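PDB 4F3N: uncharacterized ACR, COG1565 superfamily from Burkholderia thailandensis, which is of unknown function but has a methyltransferase fold, binds S-adenosyl-L-homocysteine and is probably an S-adenosyl-L-methionine-dependent, perhaps protein-arginine, methyltransferase. Local coordinates for residues A[212-217]-A[295-300]; A[218-223]-A[276-281]; A[299-304]-A[406-411]; A[313-318]-A[338-343]; A[361-366]-A[401-406]. All coordinates share one frame; numbering follows the deposited sequence. Where two conformers were deposited one is given.

Interaction 1 of 5, residues A[212-217]-A[295-300]. With EDO (1,2-ethanediol), chain D.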
# COMPACT_ATOMS: atom_id res chain seq x y z
N VAL A 212 -6.52 -9.10 -1.60
CA VAL A 212 -5.11 -8.72 -1.90
C VAL A 212 -4.97 -7.18 -1.91
O VAL A 212 -5.75 -6.47 -2.56
CB VAL A 212 -4.62 -9.29 -3.23
CG1 VAL A 212 -3.17 -8.80 -3.50
CG2 VAL A 212 -4.64 -10.82 -3.24
N GLY A 213 -4.05 -6.64 -1.11
CA GLY A 213 -3.78 -5.20 -1.09
C GLY A 213 -2.29 -5.01 -1.27
O GLY A 213 -1.54 -5.10 -0.31
N ASN A 214 -1.86 -4.77 -2.51
CA ASN A 214 -0.47 -4.64 -2.85
C ASN A 214 -0.05 -3.19 -3.00
O ASN A 214 -0.53 -2.53 -3.91
CB ASN A 214 -0.31 -5.34 -4.18
CG ASN A 214 1.08 -5.35 -4.66
OD1 ASN A 214 2.04 -5.53 -3.89
ND2 ASN A 214 1.21 -5.21 -6.02
N GLU A 215 0.81 -2.69 -2.11
CA GLU A 215 1.16 -1.28 -2.09
C GLU A 215 -0.04 -0.33 -2.10
O GLU A 215 -0.04 0.69 -2.82
CB GLU A 215 2.12 -1.00 -3.26
CG GLU A 215 3.50 -1.52 -2.93
CD GLU A 215 4.53 -1.11 -3.96
OE1 GLU A 215 4.82 0.07 -4.01
OE2 GLU A 215 4.93 -1.97 -4.74
N VAL A 216 -1.07 -0.65 -1.30
CA VAL A 216 -2.19 0.25 -1.14
C VAL A 216 -2.20 0.94 0.21
O VAL A 216 -2.63 2.10 0.28
CB VAL A 216 -3.56 -0.42 -1.44
CG1 VAL A 216 -3.59 -0.91 -2.89
CG2 VAL A 216 -3.84 -1.58 -0.53
N LEU A 217 -1.70 0.29 1.26
CA LEU A 217 -1.67 0.91 2.59
C LEU A 217 -0.77 2.13 2.63
O LEU A 217 -1.12 3.17 3.29
CB LEU A 217 -1.27 -0.09 3.65
CG LEU A 217 -2.21 -1.29 3.89
CD1 LEU A 217 -1.59 -2.20 4.94
CD2 LEU A 217 -3.66 -0.91 4.28
N PHE A 295 -4.29 -10.54 2.37
CA PHE A 295 -2.84 -10.32 2.30
C PHE A 295 -2.58 -8.85 1.98
O PHE A 295 -3.14 -8.35 1.01
CB PHE A 295 -2.22 -11.12 1.17
CG PHE A 295 -2.32 -12.64 1.34
CD1 PHE A 295 -1.26 -13.37 1.89
CD2 PHE A 295 -3.44 -13.30 0.92
CE1 PHE A 295 -1.31 -14.76 2.01
CE2 PHE A 295 -3.52 -14.67 1.04
CZ PHE A 295 -2.45 -15.39 1.58
N PHE A 296 -1.75 -8.20 2.79
CA PHE A 296 -1.23 -6.86 2.50
C PHE A 296 0.26 -6.90 2.32
O PHE A 296 0.96 -7.46 3.15
CB PHE A 296 -1.62 -5.89 3.61
CG PHE A 296 -3.11 -5.75 3.77
CD1 PHE A 296 -3.87 -4.99 2.88
CD2 PHE A 296 -3.76 -6.41 4.79
CE1 PHE A 296 -5.25 -4.86 3.05
CE2 PHE A 296 -5.14 -6.33 4.92
CZ PHE A 296 -5.87 -5.55 4.07
N ILE A 297 0.74 -6.40 1.18
CA ILE A 297 2.13 -6.37 0.83
C ILE A 297 2.55 -4.91 0.79
O ILE A 297 1.91 -4.11 0.08
CB ILE A 297 2.38 -6.97 -0.57
CG1 ILE A 297 1.78 -8.40 -0.61
CG2 ILE A 297 3.89 -7.00 -0.90
CD1 ILE A 297 0.63 -8.55 -1.59
N ASP A 298 3.57 -4.55 1.54
CA ASP A 298 3.99 -3.16 1.56
C ASP A 298 5.30 -2.99 2.29
O ASP A 298 5.75 -3.85 3.06
CB ASP A 298 2.91 -2.29 2.22
CG ASP A 298 2.57 -1.04 1.45
OD1 ASP A 298 3.50 -0.38 0.88
OD2 ASP A 298 1.36 -0.70 1.40
N TYR A 299 5.91 -1.84 2.04
CA TYR A 299 7.12 -1.46 2.76
C TYR A 299 6.80 -0.82 4.10
O TYR A 299 5.86 -0.02 4.27
CB TYR A 299 7.98 -0.56 1.89
CG TYR A 299 7.25 0.56 1.14
CD1 TYR A 299 6.75 0.36 -0.16
CD2 TYR A 299 7.05 1.79 1.73
CE1 TYR A 299 6.12 1.38 -0.86
CE2 TYR A 299 6.39 2.83 1.03
CZ TYR A 299 5.94 2.61 -0.25
OH TYR A 299 5.29 3.61 -0.94
N GLY A 300 7.55 -1.24 5.10
CA GLY A 300 7.36 -0.77 6.46
C GLY A 300 7.91 -1.69 7.52
O GLY A 300 8.75 -2.54 7.22
C1 EDO D . 5.84 -6.73 -8.01
O1 EDO D . 6.63 -6.08 -7.05
C2 EDO D . 4.43 -6.81 -7.47
O2 EDO D . 3.80 -5.52 -7.46
O HOH W 1 -0.66 -2.58 0.92
O HOH W 2 4.23 2.70 -3.43
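With CG of Asn214 trans to its own nitrogen (chi1 -178°) and CG1 of Ile297 beside its nitrogen (chi1 -55°), the Asn214 amide comes over the isoleucine, its OD1 3.6 Å from Ile297 CB. Beneath them strands 210-214 and 293-298 run parallel. Gly213 N donates to Phe295 O at 2.9 Å, Ile297 N returns to Gly213 O, and Glu215 N closes the ladder on Ile297 O at 2.8 Å. On the other face, Leu217 crosses Phe296 at about a right angle, its CD1 3.9 Å from Phe296 CB. Where the chain turns away after Asn214, a water joins Gly213 O, Val216 N and Asp298 OD2; that carboxylate oxygen also accepts from Asp218 N. Glu215 OE1 bonds to Thr113 OG1 and is linked by a second water to Tyr299 OH, 2.9 Å from that water. Asn214 ND2 points almost straight (172°) at O2 of a bound 1,2-ethanediol, 3.0 Å away. The backbone bonds fix the strand end in register, and the Asn214 amide presents ND2 to the ethanediol, consistent with its place beside Thr113 in the S-adenosyl-L-homocysteine site, while Glu215 links the Thr113 loop to the strand carrying Asn214.

Interaction 2 of 5, residues A[218-223]-A[276-281]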
# COMPACT_ATOMS: atom_id res chain seq x y z
N ASP A 218 0.33 2.08 1.86
CA ASP A 218 1.32 3.15 1.84
C ASP A 218 0.80 4.45 1.23
O ASP A 218 1.42 5.48 1.44
CB ASP A 218 2.62 2.71 1.17
CG ASP A 218 2.44 2.40 -0.29
OD1 ASP A 218 1.90 3.26 -1.01
OD2 ASP A 218 2.84 1.29 -0.75
N ALA A 219 -0.33 4.40 0.53
CA ALA A 219 -0.84 5.60 -0.19
C ALA A 219 -2.09 6.15 0.46
O ALA A 219 -2.69 7.11 -0.04
CB ALA A 219 -1.12 5.28 -1.64
N MET A 220 -2.46 5.55 1.59
CA MET A 220 -3.59 6.08 2.36
C MET A 220 -3.15 7.27 3.22
O MET A 220 -2.01 7.32 3.71
CB MET A 220 -4.22 4.98 3.16
CG MET A 220 -4.80 3.95 2.21
SD MET A 220 -5.65 2.61 3.00
CE MET A 220 -6.11 1.60 1.60
N PRO A 221 -4.02 8.28 3.34
CA PRO A 221 -3.57 9.51 3.98
C PRO A 221 -3.02 9.29 5.37
O PRO A 221 -3.57 8.50 6.15
CB PRO A 221 -4.88 10.34 4.04
CG PRO A 221 -5.65 9.90 2.88
CD PRO A 221 -5.33 8.44 2.70
N VAL A 222 -1.94 9.99 5.69
CA VAL A 222 -1.36 9.94 7.03
C VAL A 222 -1.47 11.31 7.68
O VAL A 222 -1.58 12.32 6.98
CB VAL A 222 0.12 9.50 7.03
CG1 VAL A 222 0.26 8.07 6.47
CG2 VAL A 222 1.04 10.48 6.24
N ARG A 223 -1.47 11.34 9.01
CA ARG A 223 -1.29 12.60 9.72
C ARG A 223 0.18 12.66 10.14
O ARG A 223 0.84 11.65 10.28
CB ARG A 223 -2.29 12.70 10.89
CG ARG A 223 -3.70 13.00 10.40
CD ARG A 223 -4.80 12.81 11.45
NE ARG A 223 -5.15 14.04 12.12
CZ ARG A 223 -6.32 14.69 11.99
NH1 ARG A 223 -7.30 14.24 11.21
NH2 ARG A 223 -6.52 15.81 12.67
N ASP A 276 -4.02 6.46 10.80
CA ASP A 276 -5.44 6.23 11.13
C ASP A 276 -6.23 5.70 9.92
O ASP A 276 -7.07 4.80 10.09
CB ASP A 276 -6.14 7.48 11.69
CG ASP A 276 -5.60 7.92 13.05
OD1 ASP A 276 -5.30 7.08 13.89
OD2 ASP A 276 -5.51 9.12 13.30
N ALA A 277 -5.96 6.22 8.72
CA ALA A 277 -6.76 5.83 7.55
C ALA A 277 -6.50 4.39 7.18
O ALA A 277 -7.42 3.65 6.84
CB ALA A 277 -6.51 6.74 6.36
N ALA A 278 -5.25 4.00 7.20
CA ALA A 278 -4.90 2.59 6.94
C ALA A 278 -5.46 1.63 7.97
O ALA A 278 -5.92 0.52 7.64
CB ALA A 278 -3.38 2.42 6.82
N VAL A 279 -5.37 2.02 9.24
CA VAL A 279 -5.97 1.25 10.31
C VAL A 279 -7.49 1.06 10.09
O VAL A 279 -8.04 -0.07 10.22
CB VAL A 279 -5.59 1.86 11.71
CG1 VAL A 279 -6.52 1.36 12.81
CG2 VAL A 279 -4.14 1.53 12.04
N ALA A 280 -8.18 2.15 9.74
CA ALA A 280 -9.61 2.16 9.51
C ALA A 280 -9.91 1.21 8.39
O ALA A 280 -10.87 0.43 8.47
CB ALA A 280 -10.08 3.56 9.13
N PHE A 281 -9.06 1.24 7.36
CA PHE A 281 -9.24 0.36 6.19
C PHE A 281 -9.09 -1.11 6.52
O PHE A 281 -9.93 -1.92 6.14
CB PHE A 281 -8.24 0.75 5.11
CG PHE A 281 -8.27 -0.12 3.88
CD1 PHE A 281 -9.31 -0.02 2.96
CD2 PHE A 281 -7.27 -1.03 3.63
CE1 PHE A 281 -9.35 -0.84 1.84
CE2 PHE A 281 -7.29 -1.83 2.48
CZ PHE A 281 -8.33 -1.73 1.60
O HOH W 3 -2.82 5.76 6.93
O HOH W 4 -4.66 8.94 8.61
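This is a hydrated surface contact, in which the loop Met220-Arg223 lies against the first turns of helix 276-288 through one long methionine, a small alanine face and two bridging waters. Met220 reaches furthest. Its chain runs fully extended beyond CG (chi2 and chi3 both -178°), crossing Phe281 at about a right angle and setting CE over the middle of the ring, 3.5 Å from the centroid. SD lies obliquely to the same ring, 4.4 Å from its centroid, and packs against Ala278 with a separation of 4.0 Å from SD to CA. This is a Met-aromatic contact in which the methyl group makes a CH-pi approach over the face. Phe281 also meets Phe144, so the methionine end of the loop borders the core of the methyltransferase fold. The loop itself leads from strand 210-214 of the central sheet to strand 223-228 of the separate antiparallel sheet, and the helix returns the chain to central strand 293-298. Nearer the helix start, Pro221 O lies 3.4 Å from Ala277 CB and accepts from two waters. One of them, 2.7 Å from Pro221 O, accepts from Ala277 N; the other accepts from Ala278 N. Water thus serves first-turn N-H groups, and the positive end of the helix would be expected to polarise this carbonyl. At the far edge Arg223 and Asp276 come near each other without their charged atoms meeting; Arg223 forms its salt bridge with Glu234 and Asp276 with Arg260.

Interaction 3 of 5, residues A[299-304]-A[406-411]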
# COMPACT_ATOMS: atom_id res chain seq x y z
N TYR A 299 5.91 -1.84 2.04
CA TYR A 299 7.12 -1.46 2.76
C TYR A 299 6.80 -0.82 4.10
O TYR A 299 5.86 -0.02 4.27
CB TYR A 299 7.98 -0.56 1.89
CG TYR A 299 7.25 0.56 1.14
CD1 TYR A 299 6.75 0.36 -0.16
CD2 TYR A 299 7.05 1.79 1.73
CE1 TYR A 299 6.12 1.38 -0.86
CE2 TYR A 299 6.39 2.83 1.03
CZ TYR A 299 5.94 2.61 -0.25
OH TYR A 299 5.29 3.61 -0.94
N GLY A 300 7.55 -1.24 5.10
CA GLY A 300 7.36 -0.77 6.46
C GLY A 300 7.91 -1.69 7.52
O GLY A 300 8.75 -2.54 7.22
N PHE A 301 7.50 -1.47 8.78
CA PHE A 301 8.18 -2.11 9.91
C PHE A 301 7.20 -2.21 11.06
O PHE A 301 6.21 -1.47 11.12
CB PHE A 301 9.40 -1.27 10.43
CG PHE A 301 10.22 -0.57 9.37
CD1 PHE A 301 11.27 -1.21 8.77
CD2 PHE A 301 9.99 0.77 9.05
CE1 PHE A 301 12.03 -0.58 7.79
CE2 PHE A 301 10.73 1.41 8.06
CZ PHE A 301 11.77 0.73 7.44
N PRO A 302 7.46 -3.10 12.00
CA PRO A 302 6.72 -3.06 13.25
C PRO A 302 7.04 -1.78 14.04
O PRO A 302 7.97 -1.07 13.71
CB PRO A 302 7.25 -4.25 14.01
CG PRO A 302 7.98 -5.09 12.97
CD PRO A 302 8.50 -4.13 11.98
N SER A 303 6.27 -1.54 15.07
CA SER A 303 6.25 -0.22 15.70
C SER A 303 7.61 0.17 16.30
O SER A 303 8.02 1.33 16.16
CB SER A 303 5.16 -0.10 16.75
OG SER A 303 5.28 -1.13 17.73
N HIS A 304 8.30 -0.78 16.96
CA HIS A 304 9.60 -0.51 17.62
C HIS A 304 10.61 0.04 16.65
O HIS A 304 11.37 0.99 16.96
CB HIS A 304 10.13 -1.79 18.26
N LEU A 406 12.84 -4.77 3.15
CA LEU A 406 12.04 -3.59 3.36
C LEU A 406 10.55 -3.89 3.17
O LEU A 406 9.72 -3.43 3.97
CB LEU A 406 12.44 -2.50 2.36
CG LEU A 406 11.59 -1.27 2.49
CD1 LEU A 406 11.64 -0.59 3.87
CD2 LEU A 406 12.04 -0.37 1.34
N PHE A 407 10.21 -4.64 2.13
CA PHE A 407 8.83 -5.04 1.89
C PHE A 407 8.46 -6.20 2.82
O PHE A 407 9.31 -7.06 3.08
CB PHE A 407 8.64 -5.45 0.45
CG PHE A 407 8.48 -4.27 -0.50
CD1 PHE A 407 9.54 -3.36 -0.70
CD2 PHE A 407 7.28 -4.05 -1.18
CE1 PHE A 407 9.40 -2.31 -1.56
CE2 PHE A 407 7.14 -2.97 -2.03
CZ PHE A 407 8.19 -2.08 -2.20
N LYS A 408 7.23 -6.16 3.35
CA LYS A 408 6.71 -7.14 4.28
C LYS A 408 5.40 -7.66 3.74
O LYS A 408 4.75 -7.01 2.90
CB LYS A 408 6.44 -6.55 5.68
CG LYS A 408 7.58 -5.71 6.26
CD LYS A 408 8.84 -6.56 6.52
CE LYS A 408 9.88 -5.80 7.36
NZ LYS A 408 10.50 -4.65 6.62
N VAL A 409 5.03 -8.86 4.17
CA VAL A 409 3.69 -9.37 3.94
C VAL A 409 3.05 -9.66 5.28
O VAL A 409 3.63 -10.39 6.10
CB VAL A 409 3.72 -10.67 3.12
CG1 VAL A 409 2.31 -11.10 2.83
CG2 VAL A 409 4.52 -10.47 1.79
N ILE A 410 1.84 -9.12 5.47
CA ILE A 410 0.99 -9.46 6.62
C ILE A 410 -0.32 -10.05 6.09
O ILE A 410 -0.81 -9.64 5.04
CB ILE A 410 0.76 -8.24 7.56
CG1 ILE A 410 0.20 -8.68 8.91
CG2 ILE A 410 -0.17 -7.18 6.92
CD1 ILE A 410 0.44 -7.62 10.00
N ALA A 411 -0.85 -11.07 6.76
CA ALA A 411 -2.08 -11.68 6.34
C ALA A 411 -2.98 -11.97 7.53
O ALA A 411 -2.49 -12.31 8.61
CB ALA A 411 -1.81 -12.97 5.57
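Tyr299 and Phe407 form the tight part of this contact: their side chains lie alongside, pointing the same way, and in an offset edge-to-face pair the tyrosine turns its edge to the phenylalanine face. The ring planes are 67° apart, with Tyr299 CD1 3.5 Å from Phe407 CZ. Tyr299 CB sits over the same Phe407 face, 4.2 Å from the centroid. Beneath the rings the two residues are an antiparallel non-hydrogen-bonded pair, and the bonds fall to the next position, where Gly300 N donates to Leu406 O over a rather long 3.3 Å. Lys408 is held by backbone oxygens. Bends at chi2 (-65°) and chi4 (-69°) curl its chain back, so that NZ meets Gly300 O nearly head-on at 2.8 Å. It also donates to Leu406 O at 3.0 Å, from the face of that carbonyl opposite Gly300 N, and to Glu405 O, so three backbone oxygens surround a buried ammonium. The partly exposed side is looser: Leu406 CD1 approaches Phe301 CZ obliquely at 3.8 Å, and the Phe301 ring has Arg311 as a cation-pi partner. Tyr299 marks a corner where the chain leaves strand 293-298 for another sheet. Strand 407-414, antiparallel between 293-298 and 356-362, occupies the position of the reversed seventh strand in the 3-2-1-4-5-7-6 order of class I methyltransferases.

Interaction 4 of 5, residues A[313-318]-A[338-343]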
# COMPACT_ATOMS: atom_id res chain seq x y z
N GLN A 313 12.95 11.74 11.20
CA GLN A 313 12.21 12.47 10.17
C GLN A 313 11.11 11.59 9.58
O GLN A 313 10.50 11.94 8.58
CB GLN A 313 13.16 12.99 9.09
CG GLN A 313 14.16 14.05 9.60
CD GLN A 313 15.32 14.31 8.64
OE1 GLN A 313 15.13 14.37 7.43
NE2 GLN A 313 16.53 14.46 9.19
N GLY A 314 10.84 10.46 10.21
CA GLY A 314 9.77 9.57 9.78
C GLY A 314 10.10 8.90 8.46
O GLY A 314 11.29 8.69 8.13
N THR A 315 9.05 8.59 7.70
CA THR A 315 9.19 7.86 6.45
C THR A 315 8.53 8.51 5.24
O THR A 315 8.61 7.96 4.14
CB THR A 315 8.62 6.44 6.57
OG1 THR A 315 7.17 6.48 6.63
CG2 THR A 315 9.23 5.75 7.79
N LEU A 316 7.93 9.69 5.40
CA LEU A 316 7.24 10.32 4.27
C LEU A 316 8.19 10.49 3.10
O LEU A 316 9.33 10.94 3.29
CB LEU A 316 6.68 11.69 4.67
CG LEU A 316 5.63 12.24 3.73
CD1 LEU A 316 4.32 11.49 3.97
CD2 LEU A 316 5.44 13.75 3.95
N MET A 317 7.75 10.12 1.91
CA MET A 317 8.58 10.28 0.73
C MET A 317 7.70 10.57 -0.46
O MET A 317 6.63 10.00 -0.60
CB MET A 317 9.44 9.05 0.48
CG MET A 317 10.62 9.27 -0.46
SD MET A 317 11.80 10.58 -0.02
CE MET A 317 12.15 10.35 1.74
N CYS A 318 8.17 11.49 -1.29
CA CYS A 318 7.49 11.92 -2.48
C CYS A 318 8.30 11.52 -3.71
O CYS A 318 9.53 11.41 -3.64
CB CYS A 318 7.28 13.43 -2.45
SG CYS A 318 6.53 14.01 -0.90
N THR A 338 3.89 9.05 -0.29
CA THR A 338 3.66 7.79 0.41
C THR A 338 4.30 7.85 1.78
O THR A 338 5.14 8.66 2.05
CB THR A 338 4.26 6.55 -0.34
OG1 THR A 338 5.68 6.71 -0.46
CG2 THR A 338 3.66 6.39 -1.72
N ALA A 339 3.89 6.95 2.64
CA ALA A 339 4.56 6.76 3.91
C ALA A 339 4.73 5.27 4.05
O ALA A 339 3.95 4.52 3.51
CB ALA A 339 3.72 7.26 5.05
N HIS A 340 5.73 4.82 4.79
CA HIS A 340 5.86 3.39 5.08
C HIS A 340 4.74 2.95 5.98
O HIS A 340 4.06 3.77 6.61
CB HIS A 340 7.18 3.13 5.74
CG HIS A 340 8.37 3.20 4.83
ND1 HIS A 340 8.51 4.13 3.81
CD2 HIS A 340 9.52 2.44 4.81
CE1 HIS A 340 9.68 3.92 3.18
NE2 HIS A 340 10.31 2.90 3.79
N VAL A 341 4.50 1.65 6.05
CA VAL A 341 3.46 1.11 6.84
C VAL A 341 3.96 0.70 8.21
O VAL A 341 5.06 0.12 8.35
CB VAL A 341 2.84 -0.11 6.09
CG1 VAL A 341 1.85 -0.85 6.95
CG2 VAL A 341 2.25 0.37 4.79
N GLU A 342 3.15 0.96 9.23
CA GLU A 342 3.50 0.60 10.61
C GLU A 342 2.71 -0.65 10.95
O GLU A 342 1.50 -0.60 11.20
CB GLU A 342 3.24 1.79 11.53
CG GLU A 342 3.87 1.64 12.90
CD GLU A 342 3.01 0.85 13.83
OE1 GLU A 342 2.16 1.47 14.47
OE2 GLU A 342 3.18 -0.38 13.90
N PHE A 343 3.38 -1.80 10.85
CA PHE A 343 2.69 -3.09 10.84
C PHE A 343 2.10 -3.54 12.17
O PHE A 343 1.19 -4.38 12.16
CB PHE A 343 3.57 -4.19 10.23
CG PHE A 343 3.62 -4.14 8.74
CD1 PHE A 343 2.59 -4.66 7.99
CD2 PHE A 343 4.67 -3.55 8.09
CE1 PHE A 343 2.63 -4.60 6.62
CE2 PHE A 343 4.75 -3.50 6.72
CZ PHE A 343 3.70 -4.04 5.96
O HOH W 5 7.55 6.36 2.20
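Thr315 and His340 meet through both a hydroxyl and a ring. With Thr315 OG1 placed between its own N and carbonyl carbon (chi1 72°), the oxygen accepts from His340 N at 2.9 Å (N-H...O 151°); Tyr306 OH is a second partner of the same hydroxyl. Thr315 CB lies obliquely to the imidazole, 3.6 Å from His340 ND1. A water in the plane of that ring sits 2.9 Å from ND1; it donates to Thr315 O at 2.7 Å and, weakly, to Thr338 O. Two residues on from Thr315, Met317 forms an antiparallel hydrogen-bonded pair with Thr338: Met317 N donates to Thr338 O at 3.0 Å, and Thr338 N to Met317 O at 2.9 Å. Between Thr315 and Met317, Leu316 CA lies 3.5 Å from Thr338 O. The Leu316 N-H, like that of Thr315, is met by the Glu273 carboxylate. Thr338 OG1 has a weak bond with Tyr299 OH, whose ring also meets His340 edge-to-face. Within 313-318 and 338-343 there is a single backbone-paired step; beyond it, a threonine hydroxyl and a water take over the job of joining the segments. The water at ND1, with Thr315 CB and the Tyr299 ring beside it, would be expected to limit rotation of the imidazole, while His340 N is satisfied separately by Thr315 OG1.

Interaction 5 of 5, residues A[361-366]-A[401-406]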
# COMPACT_ATOMS: atom_id res chain seq x y z
N THR A 361 5.84 -11.60 7.82
CA THR A 361 7.23 -11.86 7.56
C THR A 361 7.72 -10.93 6.46
O THR A 361 6.94 -10.11 5.95
CB THR A 361 7.49 -13.35 7.24
OG1 THR A 361 8.91 -13.60 7.33
CG2 THR A 361 6.94 -13.70 5.86
N SER A 362 9.00 -11.01 6.12
CA SER A 362 9.53 -10.15 5.07
C SER A 362 9.09 -10.70 3.71
O SER A 362 8.78 -11.87 3.54
CB SER A 362 11.04 -10.03 5.15
OG SER A 362 11.68 -11.19 4.67
N GLN A 363 8.99 -9.82 2.71
CA GLN A 363 8.70 -10.30 1.36
C GLN A 363 9.68 -11.38 0.91
O GLN A 363 9.28 -12.33 0.27
CB GLN A 363 8.79 -9.12 0.36
CG GLN A 363 8.59 -9.55 -1.07
CD GLN A 363 8.29 -8.39 -1.98
OE1 GLN A 363 7.20 -7.84 -1.96
NE2 GLN A 363 9.28 -7.99 -2.81
N ALA A 364 10.96 -11.22 1.22
CA ALA A 364 11.93 -12.27 0.86
C ALA A 364 11.55 -13.63 1.42
O ALA A 364 11.49 -14.63 0.70
CB ALA A 364 13.34 -11.92 1.31
N ARG A 365 11.25 -13.67 2.71
CA ARG A 365 10.96 -14.92 3.37
C ARG A 365 9.65 -15.48 2.83
O ARG A 365 9.54 -16.67 2.58
CB ARG A 365 10.86 -14.67 4.86
CG ARG A 365 10.62 -15.88 5.71
CD ARG A 365 11.85 -16.74 5.76
NE ARG A 365 11.88 -17.69 4.68
CZ ARG A 365 12.79 -18.64 4.56
NH1 ARG A 365 12.73 -19.46 3.53
NH2 ARG A 365 13.79 -18.75 5.46
N PHE A 366 8.66 -14.63 2.59
CA PHE A 366 7.35 -15.06 2.08
C PHE A 366 7.52 -15.70 0.68
O PHE A 366 7.02 -16.80 0.42
CB PHE A 366 6.41 -13.86 2.04
CG PHE A 366 5.02 -14.15 1.51
CD1 PHE A 366 3.99 -14.54 2.38
CD2 PHE A 366 4.74 -13.98 0.17
CE1 PHE A 366 2.69 -14.73 1.90
CE2 PHE A 366 3.45 -14.18 -0.29
CZ PHE A 366 2.43 -14.55 0.57
N ALA A 401 19.13 -5.92 -0.11
CA ALA A 401 19.58 -4.64 -0.67
C ALA A 401 18.56 -4.00 -1.60
O ALA A 401 18.72 -2.84 -2.04
CB ALA A 401 20.90 -4.85 -1.42
N GLU A 402 17.53 -4.77 -1.96
CA GLU A 402 16.51 -4.33 -2.90
C GLU A 402 15.18 -4.35 -2.14
O GLU A 402 15.04 -3.61 -1.19
CB GLU A 402 16.52 -5.21 -4.16
CG GLU A 402 17.80 -5.13 -5.03
CD GLU A 402 18.06 -3.76 -5.62
OE1 GLU A 402 17.15 -2.92 -5.70
OE2 GLU A 402 19.23 -3.52 -6.02
N MET A 403 14.21 -5.19 -2.54
CA MET A 403 12.90 -5.14 -1.92
C MET A 403 12.72 -6.16 -0.81
O MET A 403 11.75 -6.11 -0.10
CB MET A 403 11.83 -5.46 -2.98
CG MET A 403 11.86 -4.52 -4.17
SD MET A 403 10.66 -4.94 -5.46
CE MET A 403 9.10 -4.27 -4.89
N GLY A 404 13.63 -7.12 -0.69
CA GLY A 404 13.31 -8.32 0.07
C GLY A 404 13.05 -8.16 1.54
O GLY A 404 12.22 -8.90 2.14
N GLU A 405 13.82 -7.27 2.17
CA GLU A 405 13.67 -7.01 3.59
C GLU A 405 12.71 -5.86 3.90
O GLU A 405 11.92 -5.96 4.83
CB GLU A 405 15.02 -6.77 4.26
CG GLU A 405 14.96 -6.40 5.73
CD GLU A 405 14.34 -7.43 6.66
OE1 GLU A 405 14.49 -8.65 6.38
OE2 GLU A 405 13.68 -7.00 7.67
N LEU A 406 12.84 -4.77 3.15
CA LEU A 406 12.04 -3.59 3.36
C LEU A 406 10.55 -3.89 3.17
O LEU A 406 9.72 -3.43 3.97
CB LEU A 406 12.44 -2.50 2.36
CG LEU A 406 11.59 -1.27 2.49
CD1 LEU A 406 11.64 -0.59 3.87
CD2 LEU A 406 12.04 -0.37 1.34
O HOH W 6 14.25 -10.54 4.38
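Gly404, Gln363 and Ser362 have the most surface buried between these segments, and the Gly404 carbonyl faces the helix start. Its oxygen takes the Ala364 N-H at 2.8 Å (N-H...O 162°), on a lone pair in the carbonyl plane. Lacking a side chain, Gly404 comes close to the helix start: its CA is 4.3 Å from Ala364 CA, and Ala364 CB lies 3.3 Å from Gly404 O. Gln363 stretches past this point, with CG trans to the backbone nitrogen (chi1 176°) and the remaining chain extended. Its NE2 thereby lies alongside Met403 CB at 3.6 Å, while the amide donates to Leu397 O. Ser362 is the N-cap of helix 363-369; its OG accepts from Arg365 N at 3.2 Å, and a water 2.7 Å from Ser362 OG also donates to Glu405 OE1. Glu405 is also salt-bridged to Arg428. Thus the first turn has one N-H served by its own cap and another by the 401-406 loop. That loop leads from helix 384-398 into strand 407-414, next to edge strand 356-362, which runs straight into helix 363-369; Gln363 and Phe366 both touch helix 118-136.

Interactions 1 and 3 are buried and share Tyr299 and Gly300, where the chain leaves strand 293-298: the first pairs that strand in parallel with 210-214, and the second meets 407-414, its antiparallel neighbour, at the corner. Interaction 5, partly buried, lies where 407-414 begins and 356-362 ends. Interaction 4, also partly buried, belongs to a smaller sheet, which contains strand 300-301 and so continues directly from the central strand through Tyr299. Interaction 2 is a surface contact nested within the loop closed by interaction 1. The chemistry follows: backbone ladder in 1, aromatic and lysine grips in 3, hydroxyl and water in 4, a loop carbonyl taking a first-turn N-H in 5, and methionine packing with water bridges in 2.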